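Local coordinates for protein putative glucoamylase (Bacteroides caccae ATCC 43185, PDB 4QT9) that probably hydrolyses glycosidic bonds as a glucoamylase-like enzyme built on an alpha/alpha toroid, at residues 101-106 with 163-168; 150-153 with 158-161; 251-256 with 285-290; 47-52 with 113-118. One frame throughout, in Å; residues are numbered along the deposited sequence. Where two conformers were deposited one is given.

In the fold
Three of the four contacts lie in the first 170 residues of the chain, and interaction 3 lies on the opposite side of the chain's centre from the other three. Interactions 1 and 2 share helix 157-172 and touch through Ala163. The first is at the surface; the second is a partly buried helix-to-helix turn. Interaction 4 meets interaction 1 where Asp106 O lies 3.1 Å from Trp116 NE1, a probable hydrogen bond. All four use a glutamate: in a surface salt bridge in 1, as a chain over a ring face in 2, as a buried acceptor of a tyrosine hydroxyl in 3, and as acceptor of an indole N-H in 4, which is partly buried.

Interaction 1 of 4, residues 101-106 with 163-168; sequences FLEKAD and AQRIDR
Glu103 and Arg165 bring the last turn of helix 88-104 beside helix 157-172, with their CA atoms 8.5 Å apart. Both helices belong to the alpha/alpha toroid, and the two side chains bridge them at the surface, crossing at about a right angle. Arg165 grips the carboxylate side-on. Its NH2 donates to Glu103 OE1 at 2.7 Å and its NE to Glu103 OE2 at 2.8 Å, both nearly straight. Glu103 CD lies in the guanidinium plane at its edge, and the two planes are 40° apart. Arg165 NH2 therefore meets OE1 from above the carboxylate plane, while NE reaches OE2 on its syn side, tilted out of that plane. The bend at chi3 of Arg165 (70°) turns the guanidinium across the gap. Its other nitrogen, NH1, pairs with Glu96, and NH2 also bonds Ser100 OG, so helix 88-104 holds the group at several points. A water donates to Glu103 OE2 and to the backbone Arg165 O, 2.9 Å from each.

Interaction 2 of 4, residues 150-153 with 158-161; sequences QYYA and KEKA
Tyr152 packs its ring against the side chain of Glu159, where the two backbones come within 5.1 Å, CA to CA. In Tyr152, CG stands anti to the carbonyl carbon (chi1 -75°), which sets the ring beside helix 157-172. Glu159 CG lies over one ring face, 4.0 Å from the centroid, in a CH-pi contact. The carboxylate continues above the same face, beyond the CD1-CE1 rim, nearly parallel to the ring (17°). Tyr152 CB also rests on the backbone Glu159 O at 3.5 Å. Leu92 and Met95 of helix 88-104 touch the ring as well. This is the tight turn of a helical hairpin, joining helix 135-152 to helix 157-172 in the alpha/alpha toroid. An alanine in place of Tyr152 is likely to open a gap beside Leu92 and Met95 and leave the Glu159 methylenes without their ring. The polar end of Glu159 is held elsewhere: OE1 takes a salt bridge from Arg88 and a bond from Asn156 N. Ala153 follows, and its O touches Lys160 CG at 3.6 Å. The Lys160 chain bends at chi3 and chi4, and its NZ bonds Gly155 O.

Interaction 3 of 4, residues 251-256 with 285-290; sequences LRYQGT and FHEMRN
Tyr253 and Glu287 form the tight part of this contact, arriving from opposite directions in a buried setting. Tyr253 OH donates to Glu287 OE2 at 2.6 Å, meeting it on the anti side, 27° out of the carboxylate plane. Ring and carboxylate are nearly coplanar, and the oxygen sits at the ring edge. Glu287 CG is anti to the backbone N (chi1 -177°), and the bend at chi2 (62°) carries the carboxylate to the loop. The same OE2 takes a second, weak bond from Leu251 N at 3.3 Å. OE1 accepts from His250 N, so consecutive backbone amides meet the two carboxylate oxygens. With the tyrosine proton added, the group is held at three points, which fix its rotation. The apolar side is looser. Leu251 CD1 stands 4.1 Å from CE of the selenomethionine at Met288, the two chains crossing at about a right angle, and Tyr205 touches both. Farther on, the loop turns away from the helix: Tyr253 to Thr256 form a type II beta turn, with Gly255 exposed at positive phi. Through its buried glutamate, helix 284-301 is pinned to the end of strand 247-251 and the loop after it in the alpha/alpha toroid.

Interaction 4 of 4, residues 47-52 with 113-118; sequences APERYH and PHWWYG
Glu49 and Trp115 mark the nearest backbone approach of segments 47-52 and 113-118, with CA atoms 8.0 Å apart, so the side chains make the link. Trp115 NE1 donates to Glu49 OE1 at 2.6 Å with an N-H...O angle of 173°. The oxygen lies in the indole plane, and the proton reaches it on the anti side, 29° out of the carboxylate plane. Carboxylate and ring are turned 63° apart. Glu49 carries CG opposite its backbone N and bends at chi2, which aims the carboxylate at the indole edge. The edge of the His114 ring also faces Glu49 OE1, though His114 NE2 stays 3.8 Å away; an acetate ion, probably from the crystallisation liquor, is bound near this histidine. Arg50 adds a looser touch, its NH2 lying 3.9 Å from Trp115 CZ2. One guanidinium face packs on Glu49 CG, while its strongest polar partner is Asp61, in a salt bridge with NE. A phenylalanine in place of Trp115 would probably leave Glu49 OE1 without its indole donor and the carboxylate less firmly fixed. Strand 115-117 is the middle strand of a three-stranded antiparallel sheet, between strands 64-66 and 123-124, and Trp115 touches Val64 and Lys124 of these neighbours. Strand 50-52 pairs instead with strand 389-391, where Leu391 touches both Glu49 and Arg50. The contact thus connects two small sheets of the toroid.

Interaction 1 of 4, residues 101-106 with 163-168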
loop_
_atom_site.group_PDB
_atom_site.type_symbol
_atom_site.label_atom_id
_atom_site.label_comp_id
_atom_site.label_asym_id
_atom_site.label_seq_id
_atom_site.Cartn_x
_atom_site.Cartn_y
_atom_site.Cartn_z
ATOM N N PHE A 101 -11.248 -2.345 -17.591
ATOM C CA PHE A 101 -10.719 -0.976 -17.503
ATOM C C PHE A 101 -9.196 -0.972 -17.674
ATOM O O PHE A 101 -8.684 -0.165 -18.441
ATOM C CB PHE A 101 -11.105 -0.284 -16.174
ATOM C CG PHE A 101 -10.451 1.072 -15.991
ATOM C CD1 PHE A 101 -11.035 2.225 -16.514
ATOM C CD2 PHE A 101 -9.243 1.198 -15.307
ATOM C CE1 PHE A 101 -10.431 3.475 -16.339
ATOM C CE2 PHE A 101 -8.655 2.454 -15.114
ATOM C CZ PHE A 101 -9.243 3.581 -15.645
ATOM N N LEU A 102 -8.480 -1.861 -16.971
ATOM C CA LEU A 102 -7.007 -1.922 -17.026
ATOM C C LEU A 102 -6.477 -2.329 -18.412
ATOM O O LEU A 102 -5.360 -1.935 -18.789
ATOM C CB LEU A 102 -6.452 -2.867 -15.955
ATOM C CG LEU A 102 -6.673 -2.424 -14.491
ATOM C CD1 LEU A 102 -6.264 -3.511 -13.536
ATOM C CD2 LEU A 102 -5.895 -1.151 -14.171
ATOM N N GLU A 103 -7.283 -3.102 -19.177
ATOM C CA GLU A 103 -6.899 -3.539 -20.518
ATOM C C GLU A 103 -6.984 -2.365 -21.497
ATOM O O GLU A 103 -6.278 -2.364 -22.504
ATOM C CB GLU A 103 -7.798 -4.695 -21.004
ATOM C CG GLU A 103 -7.626 -6.006 -20.248
ATOM C CD GLU A 103 -8.612 -7.106 -20.612
ATOM O OE1 GLU A 103 -9.771 -6.786 -20.970
ATOM O OE2 GLU A 103 -8.231 -8.295 -20.502
ATOM N N LYS A 104 -7.808 -1.351 -21.164
ATOM C CA LYS A 104 -8.076 -0.179 -22.001
ATOM C C LYS A 104 -7.360 1.112 -21.568
ATOM O O LYS A 104 -7.026 1.921 -22.436
ATOM C CB LYS A 104 -9.601 0.082 -22.043
ATOM C CG LYS A 104 -10.330 -0.918 -22.960
ATOM C CD LYS A 104 -11.807 -1.160 -22.599
ATOM C CE LYS A 104 -12.775 -0.222 -23.287
ATOM N NZ LYS A 104 -14.182 -0.701 -23.181
ATOM N N ALA A 105 -7.136 1.310 -20.249
ATOM C CA ALA A 105 -6.555 2.534 -19.682
ATOM C C ALA A 105 -5.141 2.762 -20.171
ATOM O O ALA A 105 -4.481 1.807 -20.547
ATOM C CB ALA A 105 -6.579 2.469 -18.171
ATOM N N ASP A 106 -4.689 4.031 -20.193
ATOM C CA ASP A 106 -3.337 4.423 -20.625
ATOM C C ASP A 106 -2.244 3.702 -19.867
ATOM O O ASP A 106 -2.323 3.558 -18.657
ATOM C CB ASP A 106 -3.134 5.935 -20.453
ATOM C CG ASP A 106 -3.893 6.783 -21.447
ATOM O OD1 ASP A 106 -4.487 6.203 -22.397
ATOM O OD2 ASP A 106 -3.889 8.035 -21.286
ATOM N N ALA A 163 -8.384 -14.895 -14.686
ATOM C CA ALA A 163 -6.983 -15.059 -14.288
ATOM C C ALA A 163 -6.051 -14.916 -15.494
ATOM O O ALA A 163 -5.051 -14.201 -15.414
ATOM C CB ALA A 163 -6.769 -16.412 -13.610
ATOM N N GLN A 164 -6.408 -15.561 -16.627
ATOM C CA GLN A 164 -5.630 -15.527 -17.869
ATOM C C GLN A 164 -5.469 -14.069 -18.366
ATOM O O GLN A 164 -4.396 -13.698 -18.822
ATOM C CB GLN A 164 -6.322 -16.420 -18.913
ATOM C CG GLN A 164 -5.563 -16.628 -20.192
ATOM C CD GLN A 164 -6.239 -17.626 -21.106
ATOM O OE1 GLN A 164 -6.674 -17.285 -22.208
ATOM N NE2 GLN A 164 -6.321 -18.887 -20.677
ATOM N N ARG A 165 -6.535 -13.240 -18.239
ATOM C CA ARG A 165 -6.513 -11.835 -18.641
ATOM C C ARG A 165 -5.579 -11.035 -17.713
ATOM O O ARG A 165 -4.852 -10.145 -18.172
ATOM C CB ARG A 165 -7.950 -11.268 -18.648
ATOM C CG ARG A 165 -8.712 -11.732 -19.885
ATOM C CD ARG A 165 -10.155 -11.395 -19.775
ATOM N NE ARG A 165 -10.407 -9.958 -19.883
ATOM C CZ ARG A 165 -11.548 -9.377 -19.528
ATOM N NH1 ARG A 165 -12.544 -10.099 -19.039
ATOM N NH2 ARG A 165 -11.709 -8.072 -19.683
ATOM N N ILE A 166 -5.550 -11.392 -16.422
ATOM C CA ILE A 166 -4.682 -10.747 -15.445
ATOM C C ILE A 166 -3.201 -11.086 -15.761
ATOM O O ILE A 166 -2.332 -10.188 -15.724
ATOM C CB ILE A 166 -5.078 -11.148 -13.999
ATOM C CG1 ILE A 166 -6.360 -10.408 -13.568
ATOM C CG2 ILE A 166 -3.927 -10.841 -13.014
ATOM C CD1 ILE A 166 -7.172 -11.062 -12.460
ATOM N N ASP A 167 -2.919 -12.370 -16.051
ATOM C CA ASP A 167 -1.550 -12.800 -16.382
ATOM C C ASP A 167 -1.031 -12.059 -17.614
ATOM O O ASP A 167 0.130 -11.710 -17.635
ATOM C CB ASP A 167 -1.448 -14.318 -16.580
ATOM C CG ASP A 167 0.008 -14.824 -16.587
ATOM O OD1 ASP A 167 0.698 -14.672 -15.567
ATOM O OD2 ASP A 167 0.437 -15.371 -17.605
ATOM N N ARG A 168 -1.896 -11.775 -18.602
ATOM C CA ARG A 168 -1.501 -11.005 -19.783
ATOM C C ARG A 168 -1.076 -9.569 -19.386
ATOM O O ARG A 168 -0.058 -9.100 -19.895
ATOM C CB ARG A 168 -2.614 -10.964 -20.843
ATOM C CG ARG A 168 -2.091 -10.499 -22.203
ATOM C CD ARG A 168 -3.191 -10.013 -23.131
ATOM N NE ARG A 168 -2.769 -8.855 -23.923
ATOM C CZ ARG A 168 -2.836 -8.779 -25.250
ATOM N NH1 ARG A 168 -3.318 -9.796 -25.957
ATOM N NH2 ARG A 168 -2.427 -7.685 -25.881
HETATM O O HOH W 1 -5.337 -8.687 -20.575
#

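Interaction 2 of 4, residues 150-153 with 158-161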
loop_
_atom_site.group_PDB
_atom_site.type_symbol
_atom_site.label_atom_id
_atom_site.label_comp_id
_atom_site.label_asym_id
_atom_site.label_seq_id
_atom_site.Cartn_x
_atom_site.Cartn_y
_atom_site.Cartn_z
ATOM N N GLN A 150 -4.093 -15.687 -8.318
ATOM C CA GLN A 150 -3.949 -16.923 -7.539
ATOM C C GLN A 150 -5.274 -17.367 -6.925
ATOM O O GLN A 150 -5.513 -18.569 -6.825
ATOM C CB GLN A 150 -2.854 -16.784 -6.476
ATOM C CG GLN A 150 -1.445 -16.742 -7.109
ATOM C CD GLN A 150 -1.140 -17.929 -7.974
ATOM O OE1 GLN A 150 -1.131 -17.843 -9.204
ATOM N NE2 GLN A 150 -0.926 -19.064 -7.351
ATOM N N TYR A 151 -6.155 -16.420 -6.585
ATOM C CA TYR A 151 -7.462 -16.749 -6.044
ATOM C C TYR A 151 -8.349 -17.428 -7.102
ATOM O O TYR A 151 -9.067 -18.370 -6.777
ATOM C CB TYR A 151 -8.142 -15.468 -5.536
ATOM C CG TYR A 151 -9.372 -15.702 -4.690
ATOM C CD1 TYR A 151 -9.262 -16.131 -3.368
ATOM C CD2 TYR A 151 -10.642 -15.417 -5.181
ATOM C CE1 TYR A 151 -10.390 -16.291 -2.562
ATOM C CE2 TYR A 151 -11.781 -15.570 -4.382
ATOM C CZ TYR A 151 -11.649 -16.004 -3.071
ATOM O OH TYR A 151 -12.758 -16.185 -2.267
ATOM N N TYR A 152 -8.292 -16.952 -8.360
ATOM C CA TYR A 152 -9.114 -17.446 -9.470
ATOM C C TYR A 152 -8.444 -18.511 -10.367
ATOM O O TYR A 152 -9.150 -19.144 -11.167
ATOM C CB TYR A 152 -9.549 -16.264 -10.341
ATOM C CG TYR A 152 -10.649 -15.384 -9.753
ATOM C CD1 TYR A 152 -11.539 -15.880 -8.799
ATOM C CD2 TYR A 152 -10.870 -14.099 -10.237
ATOM C CE1 TYR A 152 -12.596 -15.110 -8.321
ATOM C CE2 TYR A 152 -11.918 -13.314 -9.757
ATOM C CZ TYR A 152 -12.772 -13.818 -8.788
ATOM O OH TYR A 152 -13.789 -13.027 -8.301
ATOM N N ALA A 153 -7.116 -18.738 -10.232
ATOM C CA ALA A 153 -6.363 -19.679 -11.091
ATOM C C ALA A 153 -6.922 -21.096 -11.098
ATOM O O ALA A 153 -6.787 -21.784 -12.113
ATOM C CB ALA A 153 -4.895 -19.721 -10.686
ATOM N N LYS A 158 -15.016 -19.450 -15.916
ATOM C CA LYS A 158 -15.150 -17.995 -16.033
ATOM C C LYS A 158 -14.108 -17.283 -15.179
ATOM O O LYS A 158 -13.581 -16.245 -15.590
ATOM C CB LYS A 158 -16.558 -17.555 -15.639
ATOM C CG LYS A 158 -17.631 -18.237 -16.488
ATOM C CD LYS A 158 -19.013 -17.703 -16.206
ATOM C CE LYS A 158 -19.583 -18.122 -14.882
ATOM N NZ LYS A 158 -20.829 -17.373 -14.568
ATOM N N GLU A 159 -13.812 -17.849 -13.997
ATOM C CA GLU A 159 -12.787 -17.354 -13.072
ATOM C C GLU A 159 -11.392 -17.542 -13.675
ATOM O O GLU A 159 -10.600 -16.597 -13.645
ATOM C CB GLU A 159 -12.896 -18.066 -11.726
ATOM C CG GLU A 159 -14.020 -17.499 -10.868
ATOM C CD GLU A 159 -14.509 -18.355 -9.712
ATOM O OE1 GLU A 159 -14.175 -19.561 -9.660
ATOM O OE2 GLU A 159 -15.260 -17.816 -8.868
ATOM N N LYS A 160 -11.105 -18.744 -14.251
ATOM C CA LYS A 160 -9.820 -19.049 -14.910
ATOM C C LYS A 160 -9.591 -18.114 -16.118
ATOM O O LYS A 160 -8.468 -17.696 -16.345
ATOM C CB LYS A 160 -9.741 -20.515 -15.368
ATOM C CG LYS A 160 -9.705 -21.569 -14.249
ATOM C CD LYS A 160 -9.246 -22.922 -14.827
ATOM C CE LYS A 160 -10.131 -24.129 -14.626
ATOM N NZ LYS A 160 -10.146 -24.612 -13.220
ATOM N N ALA A 161 -10.656 -17.760 -16.867
ATOM C CA ALA A 161 -10.544 -16.817 -17.988
ATOM C C ALA A 161 -10.149 -15.419 -17.474
ATOM O O ALA A 161 -9.349 -14.727 -18.112
ATOM C CB ALA A 161 -11.864 -16.745 -18.753
#

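Interaction 3 of 4, residues 251-256 with 285-290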
loop_
_atom_site.group_PDB
_atom_site.type_symbol
_atom_site.label_atom_id
_atom_site.label_comp_id
_atom_site.label_asym_id
_atom_site.label_seq_id
_atom_site.Cartn_x
_atom_site.Cartn_y
_atom_site.Cartn_z
ATOM N N LEU A 251 18.130 -1.035 9.113
ATOM C CA LEU A 251 18.281 -0.450 7.786
ATOM C C LEU A 251 18.497 1.050 7.769
ATOM O O LEU A 251 18.137 1.744 8.723
ATOM C CB LEU A 251 17.015 -0.766 6.934
ATOM C CG LEU A 251 16.613 -2.237 6.827
ATOM C CD1 LEU A 251 15.332 -2.388 6.078
ATOM C CD2 LEU A 251 17.735 -3.090 6.173
ATOM N N ARG A 252 19.031 1.542 6.628
ATOM C CA ARG A 252 19.165 2.951 6.307
ATOM C C ARG A 252 17.827 3.400 5.692
ATOM O O ARG A 252 17.465 2.923 4.622
ATOM C CB ARG A 252 20.328 3.179 5.315
ATOM C CG ARG A 252 20.340 4.610 4.757
ATOM C CD ARG A 252 21.097 4.749 3.451
ATOM N NE ARG A 252 20.571 3.916 2.364
ATOM C CZ ARG A 252 21.215 3.714 1.220
ATOM N NH1 ARG A 252 22.389 4.294 1.000
ATOM N NH2 ARG A 252 20.691 2.930 0.284
ATOM N N TYR A 253 17.097 4.295 6.368
ATOM C CA TYR A 253 15.830 4.842 5.873
ATOM C C TYR A 253 16.173 6.080 5.043
ATOM O O TYR A 253 16.983 6.902 5.458
ATOM C CB TYR A 253 14.867 5.138 7.050
ATOM C CG TYR A 253 14.380 3.862 7.706
ATOM C CD1 TYR A 253 15.188 3.158 8.602
ATOM C CD2 TYR A 253 13.145 3.322 7.387
ATOM C CE1 TYR A 253 14.787 1.932 9.133
ATOM C CE2 TYR A 253 12.730 2.100 7.914
ATOM C CZ TYR A 253 13.557 1.404 8.782
ATOM O OH TYR A 253 13.125 0.213 9.308
ATOM N N GLN A 254 15.599 6.198 3.864
ATOM C CA GLN A 254 15.914 7.298 2.955
ATOM C C GLN A 254 15.553 8.674 3.508
ATOM O O GLN A 254 14.380 8.979 3.650
ATOM C CB GLN A 254 15.226 7.079 1.598
ATOM C CG GLN A 254 15.955 6.044 0.761
ATOM C CD GLN A 254 17.286 6.526 0.267
ATOM O OE1 GLN A 254 17.445 7.688 -0.095
ATOM N NE2 GLN A 254 18.265 5.635 0.187
ATOM N N GLY A 255 16.573 9.482 3.798
ATOM C CA GLY A 255 16.406 10.854 4.285
ATOM C C GLY A 255 15.777 11.032 5.657
ATOM O O GLY A 255 15.248 12.108 5.949
ATOM N N THR A 256 15.849 9.992 6.522
ATOM C CA THR A 256 15.254 9.990 7.856
ATOM C C THR A 256 15.863 8.897 8.755
ATOM O O THR A 256 16.490 7.957 8.248
ATOM C CB THR A 256 13.719 9.843 7.746
ATOM O OG1 THR A 256 13.150 9.880 9.053
ATOM C CG2 THR A 256 13.274 8.579 6.999
ATOM N N PHE A 285 10.262 -9.054 9.357
ATOM C CA PHE A 285 9.206 -8.963 10.382
ATOM C C PHE A 285 9.656 -8.121 11.601
ATOM O O PHE A 285 8.914 -7.241 12.051
ATOM C CB PHE A 285 8.768 -10.366 10.869
ATOM C CG PHE A 285 7.631 -10.301 11.865
ATOM C CD1 PHE A 285 6.314 -10.193 11.433
ATOM C CD2 PHE A 285 7.884 -10.269 13.236
ATOM C CE1 PHE A 285 5.265 -10.097 12.354
ATOM C CE2 PHE A 285 6.840 -10.156 14.152
ATOM C CZ PHE A 285 5.534 -10.085 13.707
ATOM N N HIS A 286 10.858 -8.429 12.141
ATOM C CA HIS A 286 11.365 -7.737 13.315
ATOM C C HIS A 286 11.780 -6.308 12.979
ATOM O O HIS A 286 11.581 -5.440 13.809
ATOM C CB HIS A 286 12.488 -8.535 13.980
ATOM C CG HIS A 286 11.971 -9.769 14.649
ATOM N ND1 HIS A 286 12.090 -11.010 14.060
ATOM C CD2 HIS A 286 11.260 -9.897 15.793
ATOM C CE1 HIS A 286 11.503 -11.858 14.884
ATOM N NE2 HIS A 286 10.991 -11.235 15.943
ATOM N N GLU A 287 12.243 -6.035 11.752
ATOM C CA GLU A 287 12.591 -4.667 11.352
ATOM C C GLU A 287 11.347 -3.776 11.338
ATOM O O GLU A 287 11.358 -2.692 11.919
ATOM C CB GLU A 287 13.296 -4.639 9.968
ATOM C CG GLU A 287 13.743 -3.246 9.529
ATOM C CD GLU A 287 14.767 -2.521 10.395
ATOM O OE1 GLU A 287 15.380 -3.151 11.290
ATOM O OE2 GLU A 287 14.997 -1.320 10.132
HETATM N N MSE A 288 10.271 -4.269 10.736
HETATM C CA MSE A 288 8.996 -3.556 10.593
HETATM C C MSE A 288 8.243 -3.460 11.915
HETATM O O MSE A 288 7.545 -2.462 12.141
HETATM C CB MSE A 288 8.132 -4.191 9.495
HETATM C CG MSE A 288 8.765 -4.100 8.092
HETATM SE SE MSE A 288 9.797 -2.426 7.689
HETATM C CE MSE A 288 11.351 -3.315 6.757
ATOM N N ARG A 289 8.397 -4.477 12.792
ATOM C CA ARG A 289 7.809 -4.450 14.126
ATOM C C ARG A 289 8.507 -3.331 14.914
ATOM O O ARG A 289 7.836 -2.541 15.571
ATOM C CB ARG A 289 7.942 -5.814 14.830
ATOM C CG ARG A 289 7.423 -5.829 16.270
ATOM C CD ARG A 289 7.581 -7.179 16.934
ATOM N NE ARG A 289 7.488 -7.070 18.394
ATOM C CZ ARG A 289 6.355 -7.158 19.089
ATOM N NH1 ARG A 289 5.197 -7.348 18.465
ATOM N NH2 ARG A 289 6.371 -7.052 20.411
ATOM N N ASN A 290 9.850 -3.223 14.777
ATOM C CA ASN A 290 10.621 -2.187 15.471
ATOM C C ASN A 290 10.284 -0.805 14.964
ATOM O O ASN A 290 10.220 0.115 15.767
ATOM C CB ASN A 290 12.118 -2.444 15.375
ATOM C CG ASN A 290 12.552 -3.420 16.412
ATOM O OD1 ASN A 290 11.723 -3.979 17.147
ATOM N ND2 ASN A 290 13.850 -3.634 16.509
#

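Interaction 4 of 4, residues 47-52 with 113-118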
loop_
_atom_site.group_PDB
_atom_site.type_symbol
_atom_site.label_atom_id
_atom_site.label_comp_id
_atom_site.label_asym_id
_atom_site.label_seq_id
_atom_site.Cartn_x
_atom_site.Cartn_y
_atom_site.Cartn_z
ATOM N N ALA A 47 -10.792 2.217 -7.280
ATOM C CA ALA A 47 -10.681 3.089 -6.143
ATOM C C ALA A 47 -10.368 4.525 -6.539
ATOM O O ALA A 47 -9.320 4.781 -7.147
ATOM C CB ALA A 47 -9.578 2.566 -5.217
ATOM N N PRO A 48 -11.229 5.486 -6.158
ATOM C CA PRO A 48 -10.869 6.899 -6.384
ATOM C C PRO A 48 -9.736 7.281 -5.431
ATOM O O PRO A 48 -9.633 6.688 -4.359
ATOM C CB PRO A 48 -12.167 7.665 -6.048
ATOM C CG PRO A 48 -12.895 6.781 -5.097
ATOM C CD PRO A 48 -12.494 5.348 -5.393
ATOM N N GLU A 49 -8.895 8.261 -5.805
ATOM C CA GLU A 49 -7.804 8.734 -4.958
ATOM C C GLU A 49 -8.363 9.073 -3.549
ATOM O O GLU A 49 -7.809 8.639 -2.539
ATOM C CB GLU A 49 -7.133 9.972 -5.610
ATOM C CG GLU A 49 -6.044 10.636 -4.768
ATOM C CD GLU A 49 -4.837 9.771 -4.447
ATOM O OE1 GLU A 49 -4.254 9.169 -5.380
ATOM O OE2 GLU A 49 -4.459 9.710 -3.257
ATOM N N ARG A 50 -9.501 9.788 -3.515
ATOM C CA ARG A 50 -10.158 10.262 -2.308
ATOM C C ARG A 50 -11.692 10.148 -2.366
ATOM O O ARG A 50 -12.292 10.121 -3.452
ATOM C CB ARG A 50 -9.769 11.738 -2.056
ATOM C CG ARG A 50 -10.394 12.780 -3.004
ATOM C CD ARG A 50 -9.609 14.074 -2.999
ATOM N NE ARG A 50 -8.481 14.024 -3.939
ATOM C CZ ARG A 50 -7.190 14.089 -3.622
ATOM N NH1 ARG A 50 -6.808 14.182 -2.348
ATOM N NH2 ARG A 50 -6.270 14.069 -4.573
ATOM N N TYR A 51 -12.314 10.131 -1.177
ATOM C CA TYR A 51 -13.761 10.138 -0.989
ATOM C C TYR A 51 -14.084 11.131 0.119
ATOM O O TYR A 51 -13.600 10.980 1.243
ATOM C CB TYR A 51 -14.316 8.735 -0.674
ATOM C CG TYR A 51 -15.827 8.693 -0.734
ATOM C CD1 TYR A 51 -16.599 9.113 0.347
ATOM C CD2 TYR A 51 -16.484 8.280 -1.883
ATOM C CE1 TYR A 51 -17.986 9.156 0.269
ATOM C CE2 TYR A 51 -17.871 8.311 -1.973
ATOM C CZ TYR A 51 -18.622 8.737 -0.890
ATOM O OH TYR A 51 -19.999 8.726 -0.967
ATOM N N HIS A 52 -14.829 12.178 -0.216
ATOM C CA HIS A 52 -15.200 13.226 0.746
ATOM C C HIS A 52 -16.687 13.134 1.045
ATOM O O HIS A 52 -17.510 13.363 0.155
ATOM C CB HIS A 52 -14.798 14.639 0.238
ATOM C CG HIS A 52 -13.303 14.824 0.064
ATOM N ND1 HIS A 52 -12.775 16.009 -0.420
ATOM C CD2 HIS A 52 -12.279 13.988 0.351
ATOM C CE1 HIS A 52 -11.464 15.860 -0.393
ATOM N NE2 HIS A 52 -11.116 14.664 0.074
ATOM N N PRO A 113 0.042 4.716 -14.986
ATOM C CA PRO A 113 0.339 6.020 -14.354
ATOM C C PRO A 113 -0.154 6.053 -12.912
ATOM O O PRO A 113 -0.913 5.161 -12.512
ATOM C CB PRO A 113 -0.490 6.995 -15.188
ATOM C CG PRO A 113 -1.683 6.193 -15.611
ATOM C CD PRO A 113 -1.139 4.817 -15.884
ATOM N N HIS A 114 0.207 7.104 -12.150
ATOM C CA HIS A 114 -0.321 7.289 -10.786
ATOM C C HIS A 114 -1.859 7.398 -10.803
ATOM O O HIS A 114 -2.546 6.727 -10.038
ATOM C CB HIS A 114 0.251 8.559 -10.147
ATOM C CG HIS A 114 0.038 8.653 -8.665
ATOM N ND1 HIS A 114 1.071 8.972 -7.828
ATOM C CD2 HIS A 114 -1.075 8.449 -7.925
ATOM C CE1 HIS A 114 0.573 8.948 -6.604
ATOM N NE2 HIS A 114 -0.716 8.641 -6.614
ATOM N N TRP A 115 -2.384 8.208 -11.719
ATOM C CA TRP A 115 -3.823 8.470 -11.847
ATOM C C TRP A 115 -4.363 8.358 -13.258
ATOM O O TRP A 115 -3.670 8.695 -14.211
ATOM C CB TRP A 115 -4.101 9.928 -11.440
ATOM C CG TRP A 115 -3.969 10.296 -9.994
ATOM C CD1 TRP A 115 -4.217 9.496 -8.916
ATOM C CD2 TRP A 115 -3.781 11.622 -9.479
ATOM N NE1 TRP A 115 -4.130 10.228 -7.753
ATOM C CE2 TRP A 115 -3.874 11.541 -8.068
ATOM C CE3 TRP A 115 -3.549 12.881 -10.074
ATOM C CZ2 TRP A 115 -3.726 12.668 -7.239
ATOM C CZ3 TRP A 115 -3.447 14.003 -9.256
ATOM C CH2 TRP A 115 -3.526 13.890 -7.857
ATOM N N TRP A 116 -5.644 8.003 -13.364
ATOM C CA TRP A 116 -6.489 8.115 -14.553
ATOM C C TRP A 116 -7.796 8.765 -14.181
ATOM O O TRP A 116 -8.225 8.714 -13.024
ATOM C CB TRP A 116 -6.873 6.775 -15.224
ATOM C CG TRP A 116 -5.843 5.726 -15.436
ATOM C CD1 TRP A 116 -5.148 5.487 -16.585
ATOM C CD2 TRP A 116 -5.602 4.605 -14.579
ATOM N NE1 TRP A 116 -4.404 4.335 -16.458
ATOM C CE2 TRP A 116 -4.683 3.760 -15.242
ATOM C CE3 TRP A 116 -6.013 4.267 -13.275
ATOM C CZ2 TRP A 116 -4.213 2.578 -14.669
ATOM C CZ3 TRP A 116 -5.531 3.102 -12.706
ATOM C CH2 TRP A 116 -4.659 2.262 -13.411
ATOM N N TYR A 117 -8.498 9.246 -15.185
ATOM C CA TYR A 117 -9.894 9.634 -15.089
ATOM C C TYR A 117 -10.608 8.311 -15.283
ATOM O O TYR A 117 -10.365 7.645 -16.294
ATOM C CB TYR A 117 -10.252 10.685 -16.150
ATOM C CG TYR A 117 -9.480 11.977 -16.002
ATOM C CD1 TYR A 117 -9.878 12.947 -15.085
ATOM C CD2 TYR A 117 -8.400 12.265 -16.833
ATOM C CE1 TYR A 117 -9.187 14.154 -14.961
ATOM C CE2 TYR A 117 -7.706 13.471 -16.725
ATOM C CZ TYR A 117 -8.104 14.413 -15.789
ATOM O OH TYR A 117 -7.425 15.611 -15.694
ATOM N N GLY A 118 -11.345 7.874 -14.261
ATOM C CA GLY A 118 -12.019 6.575 -14.228
ATOM C C GLY A 118 -13.048 6.314 -15.312
ATOM O O GLY A 118 -13.314 5.154 -15.650
#